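Local atomic coordinates of putative fimbriae assembly chaperone (PDB entry 2CO7), a protein that probably binds fimbrial subunits in the periplasm, assists their folding and holds them ready for assembly into surface fibres. Residues M165-V170 and W203-D208; K156-T161 and F186-L191; E90-V95 and K127-P132. One frame throughout, in Å; residues are numbered along the deposited sequence.

Contact 1. Residues M165-V170 and W203-D208; sequences MNLASV and WRVITD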
# COMPACT_ATOMS: atom_id res chain seq x y z
N MET B 165 -14.37 -9.13 1.35
CA MET B 165 -15.31 -8.11 0.89
C MET B 165 -14.56 -6.77 0.91
O MET B 165 -14.29 -6.20 1.96
CB MET B 165 -16.55 -8.08 1.81
CG MET B 165 -17.51 -9.23 1.57
SD MET B 165 -18.40 -9.01 -0.02
CE MET B 165 -19.28 -10.58 -0.17
N ASN B 166 -14.19 -6.32 -0.27
CA ASN B 166 -13.36 -5.15 -0.39
C ASN B 166 -14.32 -4.02 -0.68
O ASN B 166 -14.70 -3.81 -1.82
CB ASN B 166 -12.34 -5.39 -1.50
CG ASN B 166 -11.40 -6.52 -1.14
OD1 ASN B 166 -10.63 -6.43 -0.17
ND2 ASN B 166 -11.48 -7.63 -1.88
N LEU B 167 -14.71 -3.30 0.37
CA LEU B 167 -15.77 -2.32 0.25
C LEU B 167 -15.26 -0.97 -0.26
O LEU B 167 -14.18 -0.52 0.09
CB LEU B 167 -16.53 -2.14 1.58
CG LEU B 167 -17.56 -3.20 2.02
CD1 LEU B 167 -17.72 -4.44 1.12
CD2 LEU B 167 -17.20 -3.59 3.44
N ALA B 168 -16.04 -0.36 -1.16
CA ALA B 168 -15.77 1.00 -1.61
C ALA B 168 -17.05 1.83 -1.54
O ALA B 168 -18.16 1.28 -1.50
CB ALA B 168 -15.20 0.97 -3.02
N SER B 169 -16.87 3.15 -1.52
CA SER B 169 -17.98 4.12 -1.63
C SER B 169 -19.10 3.84 -0.62
O SER B 169 -20.28 3.92 -0.95
CB SER B 169 -18.54 4.12 -3.06
OG SER B 169 -17.59 4.63 -4.01
N VAL B 170 -18.71 3.46 0.60
CA VAL B 170 -19.66 3.26 1.72
C VAL B 170 -20.25 4.59 2.28
O VAL B 170 -19.50 5.51 2.61
CB VAL B 170 -19.00 2.48 2.91
CG1 VAL B 170 -20.02 2.21 3.99
CG2 VAL B 170 -18.37 1.17 2.45
N TRP B 203 -23.27 0.78 -0.17
CA TRP B 203 -21.90 0.40 -0.44
C TRP B 203 -21.75 -0.23 -1.80
O TRP B 203 -22.74 -0.60 -2.43
CB TRP B 203 -21.37 -0.58 0.64
CG TRP B 203 -22.03 -1.95 0.65
CD1 TRP B 203 -21.53 -3.11 0.14
CD2 TRP B 203 -23.31 -2.28 1.23
NE1 TRP B 203 -22.43 -4.14 0.36
CE2 TRP B 203 -23.51 -3.67 1.04
CE3 TRP B 203 -24.28 -1.54 1.92
CZ2 TRP B 203 -24.68 -4.33 1.48
CZ3 TRP B 203 -25.43 -2.18 2.35
CH2 TRP B 203 -25.61 -3.58 2.13
N ARG B 204 -20.49 -0.31 -2.23
CA ARG B 204 -20.11 -1.05 -3.42
C ARG B 204 -18.94 -1.96 -3.02
O ARG B 204 -18.37 -1.80 -1.94
CB ARG B 204 -19.70 -0.10 -4.54
CG ARG B 204 -20.82 0.78 -5.09
CD ARG B 204 -20.22 1.90 -5.89
NE ARG B 204 -21.18 2.93 -6.27
CZ ARG B 204 -21.76 3.01 -7.47
NH1 ARG B 204 -21.53 2.09 -8.40
NH2 ARG B 204 -22.61 4.01 -7.72
N VAL B 205 -18.65 -2.94 -3.85
CA VAL B 205 -17.45 -3.72 -3.66
C VAL B 205 -16.54 -3.51 -4.85
O VAL B 205 -16.98 -3.29 -5.95
CB VAL B 205 -17.70 -5.24 -3.38
CG1 VAL B 205 -18.54 -5.43 -2.06
CG2 VAL B 205 -18.37 -5.91 -4.57
N ILE B 206 -15.24 -3.59 -4.60
CA ILE B 206 -14.30 -3.59 -5.70
C ILE B 206 -14.33 -5.02 -6.26
O ILE B 206 -14.16 -6.00 -5.50
CB ILE B 206 -12.89 -3.20 -5.25
CG1 ILE B 206 -12.89 -1.82 -4.54
CG2 ILE B 206 -11.93 -3.16 -6.47
CD1 ILE B 206 -11.51 -1.48 -3.97
N THR B 207 -14.62 -5.14 -7.55
CA THR B 207 -14.78 -6.46 -8.20
C THR B 207 -13.45 -7.16 -8.43
O THR B 207 -12.38 -6.56 -8.23
CB THR B 207 -15.53 -6.37 -9.57
OG1 THR B 207 -14.63 -5.90 -10.61
CG2 THR B 207 -16.77 -5.46 -9.47
N ASP B 208 -13.50 -8.43 -8.87
CA ASP B 208 -12.31 -9.15 -9.28
C ASP B 208 -11.50 -8.46 -10.37
O ASP B 208 -10.31 -8.76 -10.54
CB ASP B 208 -12.67 -10.57 -9.73
CG ASP B 208 -13.28 -11.42 -8.62
OD1 ASP B 208 -14.11 -12.29 -8.95
OD2 ASP B 208 -12.91 -11.27 -7.43
O HOH W 1 -11.71 -7.23 -4.82
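Val-205 sets CG1 anti to its carbonyl carbon, beside the backbone N (chi1 -61°), and so directs this methyl to Met-165 and Leu-167. Met-165 bends at chi2 (-72°) and brings its flexible thioether up, with SD 4.1 Å from Val-205 CG1. Leu-167 CD1 lies 3.4 Å from the same Val-205 CG1, tighter than usual for two methyls, and the pose of the leucine tip is doubtful. Leu-167 and Val-205 form a non-hydrogen-bonded antiparallel pair, where side chains on one face can mesh directly. Farther along, Val-170 CG2 packs 3.9 Å from Trp-203 CB. The broad indole itself meets the rings of Trp-148 and Phe-216, filling the interior of the immunoglobulin-like C-terminal domain.

Ala-168 and Arg-204 form the neighbouring hydrogen-bonded pair, with Ala-168 N to Arg-204 O at 2.8 Å and Arg-204 N to Ala-168 O at 2.9 Å. Ile-206 N adds a further backbone bond to Asn-166 O, 2.8 Å away and nearly along the C=O axis. The small Ala-168 lets Ile-206 CG1 approach its CB to 3.9 Å. A water donates to Ile-206 O and takes a weak bond from Asn-166 ND2, whose partner atom OD1 is used by Lys-127 of the N-terminal domain. The chemistry is thus divided: apolar branches and backbone bonds hold the strands together, while the Asn-166 amide carries its polarity to Lys-127.

Contact 2. Residues K156-T161 and F186-L191; sequences KVENPT and FADKTL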
# COMPACT_ATOMS: atom_id res chain seq x y z
N LYS B 156 -21.02 -1.68 12.56
CA LYS B 156 -20.43 -3.00 12.39
C LYS B 156 -21.00 -3.60 11.14
O LYS B 156 -22.21 -3.54 10.90
CB LYS B 156 -20.72 -3.88 13.62
CG LYS B 156 -20.15 -5.31 13.58
CD LYS B 156 -20.61 -6.06 14.85
CE LYS B 156 -19.96 -7.43 14.99
NZ LYS B 156 -20.44 -8.10 16.27
N VAL B 157 -20.12 -4.19 10.35
CA VAL B 157 -20.47 -4.94 9.16
C VAL B 157 -20.09 -6.40 9.40
O VAL B 157 -18.99 -6.69 9.88
CB VAL B 157 -19.76 -4.38 7.89
CG1 VAL B 157 -18.26 -4.42 8.05
CG2 VAL B 157 -20.19 -5.15 6.63
N GLU B 158 -21.03 -7.28 9.09
CA GLU B 158 -20.88 -8.70 9.31
C GLU B 158 -20.90 -9.39 7.97
O GLU B 158 -21.84 -9.23 7.19
CB GLU B 158 -22.01 -9.23 10.22
CG GLU B 158 -22.11 -8.36 11.48
CD GLU B 158 -23.22 -8.74 12.41
OE1 GLU B 158 -24.18 -9.41 11.99
OE2 GLU B 158 -23.11 -8.34 13.58
N ASN B 159 -19.86 -10.17 7.70
CA ASN B 159 -19.73 -10.87 6.41
C ASN B 159 -19.90 -12.39 6.59
O ASN B 159 -18.97 -13.08 6.99
CB ASN B 159 -18.35 -10.53 5.78
CG ASN B 159 -18.08 -11.30 4.48
OD1 ASN B 159 -19.00 -11.77 3.81
ND2 ASN B 159 -16.84 -11.43 4.15
N PRO B 160 -21.09 -12.93 6.27
CA PRO B 160 -21.32 -14.37 6.49
C PRO B 160 -20.90 -15.22 5.25
O PRO B 160 -21.25 -16.40 5.16
CB PRO B 160 -22.84 -14.43 6.66
CG PRO B 160 -23.32 -13.39 5.60
CD PRO B 160 -22.27 -12.26 5.70
N THR B 161 -20.14 -14.63 4.34
CA THR B 161 -19.79 -15.29 3.08
C THR B 161 -18.36 -15.77 3.10
O THR B 161 -17.58 -15.31 3.94
CB THR B 161 -19.95 -14.30 1.84
OG1 THR B 161 -18.81 -13.47 1.71
CG2 THR B 161 -21.21 -13.44 1.97
N PHE B 186 -16.37 -14.77 6.61
CA PHE B 186 -16.93 -15.20 7.90
C PHE B 186 -16.40 -14.34 9.07
O PHE B 186 -15.97 -14.85 10.12
CB PHE B 186 -16.65 -16.70 8.13
CG PHE B 186 -17.10 -17.59 6.99
CD1 PHE B 186 -18.45 -17.65 6.63
CD2 PHE B 186 -16.19 -18.37 6.28
CE1 PHE B 186 -18.88 -18.48 5.58
CE2 PHE B 186 -16.63 -19.23 5.22
CZ PHE B 186 -17.94 -19.27 4.87
N ALA B 187 -16.39 -13.04 8.85
CA ALA B 187 -15.71 -12.12 9.76
C ALA B 187 -16.51 -10.84 9.84
O ALA B 187 -17.36 -10.61 9.00
CB ALA B 187 -14.28 -11.85 9.28
N ASP B 188 -16.25 -10.03 10.88
CA ASP B 188 -16.88 -8.73 11.05
C ASP B 188 -15.83 -7.65 11.16
O ASP B 188 -14.69 -7.93 11.57
CB ASP B 188 -17.69 -8.70 12.33
CG ASP B 188 -18.52 -9.93 12.50
OD1 ASP B 188 -19.18 -10.29 11.51
OD2 ASP B 188 -18.46 -10.57 13.59
N LYS B 189 -16.22 -6.41 10.86
CA LYS B 189 -15.44 -5.21 11.12
C LYS B 189 -16.31 -4.18 11.80
O LYS B 189 -17.50 -4.05 11.49
CB LYS B 189 -14.87 -4.60 9.82
CG LYS B 189 -13.80 -5.44 9.15
CD LYS B 189 -12.54 -5.49 10.00
CE LYS B 189 -11.38 -6.04 9.24
NZ LYS B 189 -10.08 -5.73 9.97
N THR B 190 -15.70 -3.43 12.71
CA THR B 190 -16.39 -2.40 13.50
C THR B 190 -15.62 -1.11 13.38
O THR B 190 -14.41 -1.07 13.65
CB THR B 190 -16.49 -2.77 14.99
OG1 THR B 190 -17.29 -3.94 15.15
CG2 THR B 190 -17.11 -1.61 15.82
N LEU B 191 -16.31 -0.04 13.03
CA LEU B 191 -15.71 1.29 12.96
C LEU B 191 -16.47 2.29 13.83
O LEU B 191 -17.70 2.23 13.90
CB LEU B 191 -15.68 1.74 11.51
CG LEU B 191 -16.96 1.49 10.71
CD1 LEU B 191 -17.14 2.60 9.72
CD2 LEU B 191 -17.01 0.11 10.02
O HOH W 2 -19.48 -12.75 10.15
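Phe-186 turns its ring over the backbone of Thr-161, so that Thr-161 O lies 3.6 Å above the centre of the Phe-186 ring. The same oxygen accepts the Phe-186 N-H at 3.0 Å. Phe-186 and Ala-187 together oppose Asn-159 in a G1 beta bulge; Phe-186 has the left-handed backbone (phi 49°) that glycine most often supplies. Across from them Asn-159 makes an Asx turn: its OD1 takes Thr-161 N at 3.1 Å from above the carbonyl plane and Thr-161 OG1 at 2.7 Å within it, on a lone pair. Its ND2 serves the carbonyls of Phe-163 and Pro-184, so the whole amide is fixed.

Beyond the bulge the strands run antiparallel, joining 187-191 to the three-stranded sheet of the C-terminal domain, where 154-159 is the central strand. Val-157 N bonds Lys-189 O at 2.9 Å, and the branched valine packs CG1 over Lys-189 CB. On the face of Lys-156 and Asp-188, the lysine has CG anti to the backbone N (chi1 -180°) and an extended chain beyond it, bringing CE to 3.7 Å from Asp-188 CB. Its NZ stops 4.1 Å from Asp-188 OD2, beyond salt-bridge range, but makes a long salt bridge of 3.8 Å to Glu-158 OE2, while Glu-158 OE1 pairs with Arg-147.

Contact 3. Residues E90-V95 and K127-P132; sequences ETLQWV and KLIFRP. With SO4 (sulfate ion), chain D.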
# COMPACT_ATOMS: atom_id res chain seq x y z
N GLU B 90 -11.98 -18.02 0.87
CA GLU B 90 -10.77 -17.37 0.33
C GLU B 90 -9.67 -17.18 1.38
O GLU B 90 -9.93 -17.12 2.59
CB GLU B 90 -11.12 -15.99 -0.23
CG GLU B 90 -12.03 -16.07 -1.47
CD GLU B 90 -12.21 -14.73 -2.15
OE1 GLU B 90 -12.30 -13.71 -1.45
OE2 GLU B 90 -12.31 -14.71 -3.40
N THR B 91 -8.45 -17.02 0.89
CA THR B 91 -7.27 -16.75 1.68
C THR B 91 -6.55 -15.62 0.97
O THR B 91 -6.31 -15.70 -0.24
CB THR B 91 -6.30 -17.96 1.80
OG1 THR B 91 -6.94 -19.03 2.50
CG2 THR B 91 -5.03 -17.55 2.59
N LEU B 92 -6.24 -14.57 1.71
CA LEU B 92 -5.63 -13.39 1.12
C LEU B 92 -4.12 -13.42 1.33
O LEU B 92 -3.65 -13.82 2.40
CB LEU B 92 -6.22 -12.12 1.77
CG LEU B 92 -5.69 -10.88 1.03
CD1 LEU B 92 -6.80 -9.86 0.71
CD2 LEU B 92 -4.59 -10.25 1.82
N GLN B 93 -3.39 -13.03 0.30
CA GLN B 93 -1.95 -12.76 0.38
C GLN B 93 -1.70 -11.37 -0.24
O GLN B 93 -2.63 -10.73 -0.78
CB GLN B 93 -1.19 -13.80 -0.49
CG GLN B 93 -1.08 -15.19 -0.02
CD GLN B 93 -2.34 -16.03 -0.14
OE1 GLN B 93 -2.47 -16.97 0.58
NE2 GLN B 93 -3.24 -15.72 -1.08
N TRP B 94 -0.45 -10.92 -0.23
CA TRP B 94 -0.05 -9.71 -0.90
C TRP B 94 1.12 -10.01 -1.82
O TRP B 94 2.10 -10.60 -1.39
CB TRP B 94 0.43 -8.68 0.12
CG TRP B 94 -0.65 -8.19 1.02
CD1 TRP B 94 -1.02 -8.72 2.25
CD2 TRP B 94 -1.55 -7.12 0.75
NE1 TRP B 94 -2.09 -8.02 2.76
CE2 TRP B 94 -2.45 -7.04 1.86
CE3 TRP B 94 -1.72 -6.24 -0.32
CZ2 TRP B 94 -3.45 -6.06 1.95
CZ3 TRP B 94 -2.72 -5.24 -0.22
CH2 TRP B 94 -3.59 -5.20 0.90
N VAL B 95 1.00 -9.57 -3.06
CA VAL B 95 2.09 -9.66 -4.03
C VAL B 95 2.66 -8.24 -4.14
O VAL B 95 1.96 -7.31 -4.50
CB VAL B 95 1.64 -10.33 -5.39
CG1 VAL B 95 0.50 -9.56 -6.12
CG2 VAL B 95 2.83 -10.50 -6.33
N LYS B 127 -3.40 -7.07 -3.40
CA LYS B 127 -4.00 -8.29 -2.89
C LYS B 127 -3.92 -9.40 -3.92
O LYS B 127 -4.25 -9.21 -5.11
CB LYS B 127 -5.46 -8.05 -2.46
CG LYS B 127 -5.57 -6.99 -1.38
CD LYS B 127 -7.02 -6.61 -1.10
CE LYS B 127 -7.04 -5.51 -0.02
NZ LYS B 127 -8.38 -4.82 0.08
N LEU B 128 -3.46 -10.56 -3.43
CA LEU B 128 -3.45 -11.80 -4.20
C LEU B 128 -4.43 -12.73 -3.47
O LEU B 128 -4.14 -13.26 -2.37
CB LEU B 128 -2.05 -12.39 -4.25
CG LEU B 128 -1.96 -13.82 -4.81
CD1 LEU B 128 -2.40 -13.77 -6.31
CD2 LEU B 128 -0.52 -14.34 -4.71
N ILE B 129 -5.58 -12.92 -4.07
CA ILE B 129 -6.70 -13.56 -3.36
C ILE B 129 -6.88 -14.95 -3.89
O ILE B 129 -7.24 -15.14 -5.07
CB ILE B 129 -8.01 -12.73 -3.40
CG1 ILE B 129 -7.77 -11.30 -2.83
CG2 ILE B 129 -9.16 -13.41 -2.58
CD1 ILE B 129 -8.94 -10.26 -3.08
N PHE B 130 -6.65 -15.92 -2.99
CA PHE B 130 -6.79 -17.31 -3.36
C PHE B 130 -8.23 -17.80 -3.21
O PHE B 130 -8.78 -17.72 -2.12
CB PHE B 130 -5.81 -18.19 -2.57
CG PHE B 130 -5.85 -19.62 -2.98
CD1 PHE B 130 -5.17 -20.05 -4.13
CD2 PHE B 130 -6.54 -20.56 -2.20
CE1 PHE B 130 -5.20 -21.45 -4.51
CE2 PHE B 130 -6.57 -21.92 -2.56
CZ PHE B 130 -5.90 -22.36 -3.72
N ARG B 131 -8.82 -18.30 -4.29
CA ARG B 131 -10.22 -18.75 -4.30
C ARG B 131 -10.30 -20.27 -4.59
O ARG B 131 -10.09 -20.73 -5.76
CB ARG B 131 -11.04 -17.93 -5.30
CG ARG B 131 -12.57 -18.21 -5.24
CD ARG B 131 -13.31 -17.28 -6.12
NE ARG B 131 -13.10 -15.88 -5.69
CZ ARG B 131 -13.38 -14.82 -6.42
NH1 ARG B 131 -13.91 -14.94 -7.65
NH2 ARG B 131 -13.12 -13.62 -5.92
N PRO B 132 -10.58 -21.05 -3.53
CA PRO B 132 -10.80 -22.49 -3.68
C PRO B 132 -11.86 -22.76 -4.75
O PRO B 132 -12.76 -21.95 -4.96
CB PRO B 132 -11.28 -22.91 -2.28
CG PRO B 132 -10.64 -21.90 -1.37
CD PRO B 132 -10.70 -20.62 -2.12
S SO4 D . -8.62 -1.89 2.48
O1 SO4 D . -8.30 -0.46 2.31
O2 SO4 D . -7.57 -2.70 1.89
O3 SO4 D . -8.72 -2.08 3.93
O4 SO4 D . -9.96 -2.21 1.96
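Glu-90 and Arg-131 lie side by side and point the same way, their carboxylate and guanidinium planes only 21° apart. Arg-131 offers its edge: NE at 2.7 Å and NH2 at 2.9 Å both grip the single oxygen Glu-90 OE2. The bend at chi3 of Arg-131 (-61°) turns the guanidinium toward that oxygen. NH2 also bridges to Asp-208, consistent with the interdomain salt bridges known in PapD-like chaperones. Separately, Glu-90 OE1 accepts from the backbone N of Tyr-164.

These are adjacent antiparallel strands of the immunoglobulin-like N-terminal domain, with Thr-91 hydrogen-bonded to Phe-130 and Gln-93 to Leu-128. Trp-94 and Lys-127 also run alongside each other, but here aliphatic carbon meets ring face: Lys-127 CG sits 3.8 Å from the centroid of the six-membered ring of Trp-94. Extended along the indole, with Leu-92 CD1 against its flank, the lysine reaches O2 of a sulfate, probably from the crystallisation liquor, with NZ at 2.9 Å.

On the opposite face, Gln-93 bends at chi2, bringing NE2 to Leu-128 O at 2.9 Å, while Gln-93 N reaches that oxygen from the other side of its plane. NE2 lies 3.9 Å from Phe-130 CB. Lys-127 NZ also bonds the backbone of the partner chain, and Trp-94 meets one of its aromatics edge-to-face. An ammonium on an apolar stem would suit an anion, consistent with the family's cleft lysine that receives a subunit's terminal carboxylate.

From the N terminus, contact 3 comes first: 90-95 pairs with 127-132 and closes a loop of 31 residues that contains the Cys-96 to Cys-125 disulfide, all in the N-terminal domain. The chain then passes into the C-terminal domain, where contacts 2 and 1 cross: 156-161 and 165-170 follow each other, and their partners 186-191 and 203-208 come in the same order. Contact 2 closes a loop of 24 residues and contact 1 one of 32. Contact 2 joins the edge of one sheet and contact 1 belongs to another; they touch where Met-165 packs on Asn-159. Contacts 1 and 3 meet between the domains through side chains, whereas contacts 2 and 3 stay about 6 Å apart at their nearest atoms.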